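Local coordinates for protein AAC3-I (Uncultured bacterium, PDB 5HMN) that probably acetylates aminoglycoside antibiotics with acetyl-coenzyme A as a GNAT-fold acetyltransferase, a reaction that would confer resistance, at residues 48-60 and 65-77. Residues are numbered along the deposited sequence; the frame is centred on the assembly and turned at random.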
loop_
_atom_site.group_PDB
_atom_site.type_symbol
_atom_site.label_atom_id
_atom_site.label_comp_id
_atom_site.label_asym_id
_atom_site.label_seq_id
_atom_site.Cartn_x
_atom_site.Cartn_y
_atom_site.Cartn_z
ATOM N N LEU C 48 0.603 -16.018 -3.749
ATOM C CA LEU C 48 0.626 -14.568 -3.902
ATOM C C LEU C 48 0.152 -14.166 -5.297
ATOM O O LEU C 48 -0.578 -13.187 -5.461
ATOM C CB LEU C 48 2.032 -14.025 -3.636
ATOM C CG LEU C 48 2.211 -12.508 -3.755
ATOM C CD1 LEU C 48 1.300 -11.772 -2.777
ATOM C CD2 LEU C 48 3.664 -12.123 -3.529
ATOM N N LEU C 49 0.555 -14.941 -6.300
ATOM C CA LEU C 49 0.192 -14.667 -7.686
ATOM C C LEU C 49 -1.281 -14.948 -7.993
ATOM O O LEU C 49 -1.856 -14.361 -8.912
ATOM C CB LEU C 49 1.083 -15.482 -8.629
ATOM C CG LEU C 49 2.510 -14.944 -8.781
ATOM C CD1 LEU C 49 3.371 -15.920 -9.568
ATOM C CD2 LEU C 49 2.493 -13.584 -9.462
ATOM N N GLU C 50 -1.896 -15.839 -7.226
ATOM C CA GLU C 50 -3.308 -16.143 -7.435
ATOM C C GLU C 50 -4.198 -15.411 -6.432
ATOM O O GLU C 50 -5.382 -15.706 -6.314
ATOM C CB GLU C 50 -3.542 -17.646 -7.356
ATOM C CG GLU C 50 -3.108 -18.259 -6.047
ATOM C CD GLU C 50 -3.125 -19.769 -6.090
ATOM O OE1 GLU C 50 -3.528 -20.330 -7.132
ATOM O OE2 GLU C 50 -2.729 -20.402 -5.087
ATOM N N SER C 51 -3.622 -14.450 -5.723
ATOM C CA SER C 51 -4.398 -13.627 -4.803
ATOM C C SER C 51 -5.188 -12.576 -5.573
ATOM O O SER C 51 -4.892 -12.289 -6.736
ATOM C CB SER C 51 -3.489 -12.960 -3.772
ATOM O OG SER C 51 -2.600 -12.043 -4.386
ATOM N N ASP C 52 -6.187 -12.003 -4.909
ATOM C CA ASP C 52 -7.093 -11.038 -5.523
ATOM C C ASP C 52 -6.456 -9.678 -5.795
ATOM O O ASP C 52 -6.891 -8.950 -6.691
ATOM C CB ASP C 52 -8.318 -10.831 -4.626
ATOM C CG ASP C 52 -9.080 -12.113 -4.374
ATOM O OD1 ASP C 52 -9.735 -12.605 -5.315
ATOM O OD2 ASP C 52 -9.027 -12.625 -3.235
ATOM N N TYR C 53 -5.440 -9.331 -5.014
ATOM C CA TYR C 53 -4.955 -7.956 -4.986
ATOM C C TYR C 53 -3.545 -7.756 -5.542
ATOM O O TYR C 53 -3.161 -6.634 -5.874
ATOM C CB TYR C 53 -5.014 -7.425 -3.550
ATOM C CG TYR C 53 -4.171 -8.208 -2.567
ATOM C CD1 TYR C 53 -2.866 -7.827 -2.285
ATOM C CD2 TYR C 53 -4.683 -9.323 -1.917
ATOM C CE1 TYR C 53 -2.094 -8.537 -1.386
ATOM C CE2 TYR C 53 -3.918 -10.040 -1.017
ATOM C CZ TYR C 53 -2.625 -9.641 -0.757
ATOM O OH TYR C 53 -1.863 -10.351 0.139
ATOM N N PHE C 54 -2.768 -8.831 -5.645
ATOM C CA PHE C 54 -1.388 -8.693 -6.118
ATOM C C PHE C 54 -1.306 -8.712 -7.641
ATOM O O PHE C 54 -1.952 -9.526 -8.298
ATOM C CB PHE C 54 -0.499 -9.797 -5.536
ATOM C CG PHE C 54 0.956 -9.657 -5.906
ATOM C CD1 PHE C 54 1.724 -8.636 -5.373
ATOM C CD2 PHE C 54 1.553 -10.544 -6.792
ATOM C CE1 PHE C 54 3.063 -8.498 -5.707
ATOM C CE2 PHE C 54 2.891 -10.417 -7.132
ATOM C CZ PHE C 54 3.649 -9.390 -6.589
ATOM N N ILE C 55 -0.507 -7.798 -8.194
ATOM C CA ILE C 55 -0.305 -7.710 -9.636
ATOM C C ILE C 55 1.187 -7.663 -9.969
ATOM O O ILE C 55 1.921 -6.809 -9.469
ATOM C CB ILE C 55 -0.994 -6.463 -10.237
ATOM C CG1 ILE C 55 -2.505 -6.510 -9.994
ATOM C CG2 ILE C 55 -0.696 -6.350 -11.727
ATOM C CD1 ILE C 55 -3.245 -5.278 -10.476
ATOM N N ALA C 56 1.630 -8.586 -10.814
ATOM C CA ALA C 56 3.022 -8.615 -11.248
ATOM C C ALA C 56 3.108 -8.558 -12.765
ATOM O O ALA C 56 2.556 -9.412 -13.452
ATOM C CB ALA C 56 3.719 -9.862 -10.724
ATOM N N LEU C 57 3.789 -7.540 -13.284
ATOM C CA LEU C 57 3.955 -7.386 -14.725
ATOM C C LEU C 57 5.417 -7.557 -15.113
ATOM O O LEU C 57 6.315 -7.096 -14.410
ATOM C CB LEU C 57 3.457 -6.012 -15.193
ATOM C CG LEU C 57 2.018 -5.620 -14.855
ATOM C CD1 LEU C 57 1.691 -4.254 -15.439
ATOM C CD2 LEU C 57 1.040 -6.668 -15.359
ATOM N N ALA C 58 5.651 -8.214 -16.244
ATOM C CA ALA C 58 7.005 -8.389 -16.752
ATOM C C ALA C 58 7.114 -7.900 -18.188
ATOM O O ALA C 58 6.240 -8.164 -19.011
ATOM C CB ALA C 58 7.424 -9.851 -16.658
ATOM N N ALA C 59 8.193 -7.187 -18.480
ATOM C CA ALA C 59 8.478 -6.729 -19.827
ATOM C C ALA C 59 9.533 -7.629 -20.451
ATOM O O ALA C 59 10.593 -7.836 -19.869
ATOM C CB ALA C 59 8.944 -5.277 -19.813
ATOM N N LEU C 60 9.244 -8.171 -21.629
ATOM C CA LEU C 60 10.168 -9.095 -22.272
ATOM C C LEU C 60 10.564 -8.657 -23.675
ATOM O O LEU C 60 9.754 -8.112 -24.421
ATOM C CB LEU C 60 9.576 -10.501 -22.336
ATOM C CG LEU C 60 9.446 -11.221 -20.995
ATOM C CD1 LEU C 60 8.044 -11.064 -20.441
ATOM C CD2 LEU C 60 9.822 -12.683 -21.151
ATOM N N ILE C 65 13.511 -11.129 -19.933
ATOM C CA ILE C 65 12.920 -10.143 -19.033
ATOM C C ILE C 65 13.872 -8.963 -18.882
ATOM O O ILE C 65 15.016 -9.133 -18.466
ATOM C CB ILE C 65 12.611 -10.752 -17.650
ATOM C CG1 ILE C 65 11.506 -11.802 -17.778
ATOM C CG2 ILE C 65 12.208 -9.660 -16.656
ATOM C CD1 ILE C 65 11.172 -12.519 -16.484
ATOM N N VAL C 66 13.402 -7.771 -19.241
ATOM C CA VAL C 66 14.232 -6.566 -19.198
ATOM C C VAL C 66 13.646 -5.512 -18.255
ATOM O O VAL C 66 14.219 -4.438 -18.065
ATOM C CB VAL C 66 14.394 -5.954 -20.601
ATOM C CG1 VAL C 66 15.105 -6.943 -21.533
ATOM C CG2 VAL C 66 13.040 -5.562 -21.168
ATOM N N GLY C 67 12.504 -5.824 -17.662
ATOM C CA GLY C 67 11.868 -4.903 -16.737
ATOM C C GLY C 67 10.629 -5.506 -16.121
ATOM O O GLY C 67 10.182 -6.576 -16.530
ATOM N N GLY C 68 10.050 -4.809 -15.147
ATOM C CA GLY C 68 8.850 -5.304 -14.513
ATOM C C GLY C 68 8.248 -4.384 -13.471
ATOM O O GLY C 68 8.823 -3.355 -13.108
ATOM N N LEU C 69 7.079 -4.782 -12.979
ATOM C CA LEU C 69 6.293 -3.976 -12.061
ATOM C C LEU C 69 5.552 -4.877 -11.078
ATOM O O LEU C 69 4.981 -5.898 -11.469
ATOM C CB LEU C 69 5.305 -3.104 -12.852
ATOM C CG LEU C 69 4.266 -2.247 -12.135
ATOM C CD1 LEU C 69 4.004 -0.989 -12.951
ATOM C CD2 LEU C 69 2.969 -3.021 -11.922
ATOM N N ALA C 70 5.582 -4.501 -9.801
ATOM C CA ALA C 70 4.794 -5.175 -8.773
ATOM C C ALA C 70 3.839 -4.176 -8.126
ATOM O O ALA C 70 4.254 -3.091 -7.713
ATOM C CB ALA C 70 5.698 -5.802 -7.726
ATOM N N ALA C 71 2.562 -4.538 -8.038
ATOM C CA ALA C 71 1.557 -3.616 -7.519
ATOM C C ALA C 71 0.501 -4.329 -6.677
ATOM O O ALA C 71 0.296 -5.536 -6.809
ATOM C CB ALA C 71 0.894 -2.864 -8.662
ATOM N N TYR C 72 -0.168 -3.565 -5.825
ATOM C CA TYR C 72 -1.213 -4.096 -4.953
ATOM C C TYR C 72 -2.506 -3.326 -5.165
ATOM O O TYR C 72 -2.515 -2.096 -5.120
ATOM C CB TYR C 72 -0.788 -4.014 -3.484
ATOM C CG TYR C 72 0.426 -4.849 -3.121
ATOM C CD1 TYR C 72 1.709 -4.347 -3.273
ATOM C CD2 TYR C 72 0.281 -6.134 -2.607
ATOM C CE1 TYR C 72 2.822 -5.109 -2.940
ATOM C CE2 TYR C 72 1.384 -6.898 -2.269
ATOM C CZ TYR C 72 2.650 -6.381 -2.439
ATOM O OH TYR C 72 3.751 -7.139 -2.102
ATOM N N GLU C 73 -3.599 -4.043 -5.409
ATOM C CA GLU C 73 -4.901 -3.396 -5.486
ATOM C C GLU C 73 -5.492 -3.220 -4.093
ATOM O O GLU C 73 -5.656 -4.189 -3.349
ATOM C CB GLU C 73 -5.863 -4.193 -6.362
ATOM C CG GLU C 73 -7.237 -3.547 -6.475
ATOM C CD GLU C 73 -8.242 -4.421 -7.203
ATOM O OE1 GLU C 73 -7.897 -5.568 -7.556
ATOM O OE2 GLU C 73 -9.380 -3.956 -7.420
ATOM N N LEU C 74 -5.813 -1.980 -3.745
ATOM C CA LEU C 74 -6.359 -1.681 -2.426
ATOM C C LEU C 74 -7.850 -1.385 -2.511
ATOM O O LEU C 74 -8.251 -0.285 -2.896
ATOM C CB LEU C 74 -5.618 -0.495 -1.799
ATOM C CG LEU C 74 -4.381 -0.762 -0.934
ATOM C CD1 LEU C 74 -3.408 -1.714 -1.594
ATOM C CD2 LEU C 74 -3.689 0.548 -0.584
ATOM N N LYS C 75 -8.671 -2.368 -2.159
ATOM C CA LYS C 75 -10.112 -2.162 -2.129
ATOM C C LYS C 75 -10.485 -1.322 -0.907
ATOM O O LYS C 75 -10.199 -1.693 0.231
ATOM C CB LYS C 75 -10.852 -3.503 -2.133
ATOM C CG LYS C 75 -11.939 -3.600 -3.201
ATOM C CD LYS C 75 -11.765 -4.836 -4.073
ATOM C CE LYS C 75 -12.690 -4.798 -5.284
ATOM N NZ LYS C 75 -12.459 -5.947 -6.209
ATOM N N LYS C 76 -11.116 -0.181 -1.149
ATOM C CA LYS C 76 -11.315 0.813 -0.098
ATOM C C LYS C 76 -12.521 0.520 0.796
ATOM O O LYS C 76 -13.408 -0.255 0.438
ATOM C CB LYS C 76 -11.448 2.208 -0.713
ATOM C CG LYS C 76 -10.270 2.621 -1.598
ATOM C CD LYS C 76 -8.937 2.620 -0.842
ATOM C CE LYS C 76 -8.957 3.559 0.364
ATOM N NZ LYS C 76 -9.177 4.991 0.008
ATOM N N PHE C 77 -12.531 1.164 1.958
ATOM C CA PHE C 77 -13.509 0.914 3.014
ATOM C C PHE C 77 -14.538 2.032 3.132
ATOM O O PHE C 77 -15.669 1.805 3.565
ATOM C CB PHE C 77 -12.786 0.738 4.349
ATOM C CG PHE C 77 -11.691 1.743 4.575
ATOM C CD1 PHE C 77 -10.392 1.473 4.167
ATOM C CD2 PHE C 77 -11.959 2.962 5.175
ATOM C CE1 PHE C 77 -9.380 2.397 4.361
ATOM C CE2 PHE C 77 -10.951 3.893 5.376
ATOM C CZ PHE C 77 -9.660 3.609 4.966
#
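The carbonyl oxygen of Y53 takes the backbone N-H of E73 nearly straight, Y53 O to E73 N 2.7 Å, on a lone pair in the carbonyl plane, while the CA of Y72 leans on the same oxygen. From here the ladder runs antiparallel through paired bonds of I55 with A71 and L57 with L69, with L57 N to L69 O at 2.7 Å in the second pair. Near its far end V66 and G67 both face A59, whose O accepts the N-H of V66, A59 O to V66 N 2.9 Å: a classic beta bulge, with G67 about 7 Å from the bound coenzyme A. On one face of the hairpin Y72 is flanked by two rings. F54 turns its edge to the face of Y72, planes at 61° and F54 CD1 to Y72 CE2 3.6 Å; a CG anti to the backbone N (chi1 -176°) turns the ring so that L48 CG rests over one of its faces, toward the rim. Y53 lies beside Y72 instead, its CD1 3.6 Å from Y72 CD2, and stacks on Y53 of the second subunit; the Y72 hydroxyl hydrogen-bonds to K75 O of that subunit. The opposite face, with L57 CD1 3.9 Å from L69 CD2, packs against helix 100-115. Such an antiparallel hairpin within the mixed sheet belongs to the GNAT fold.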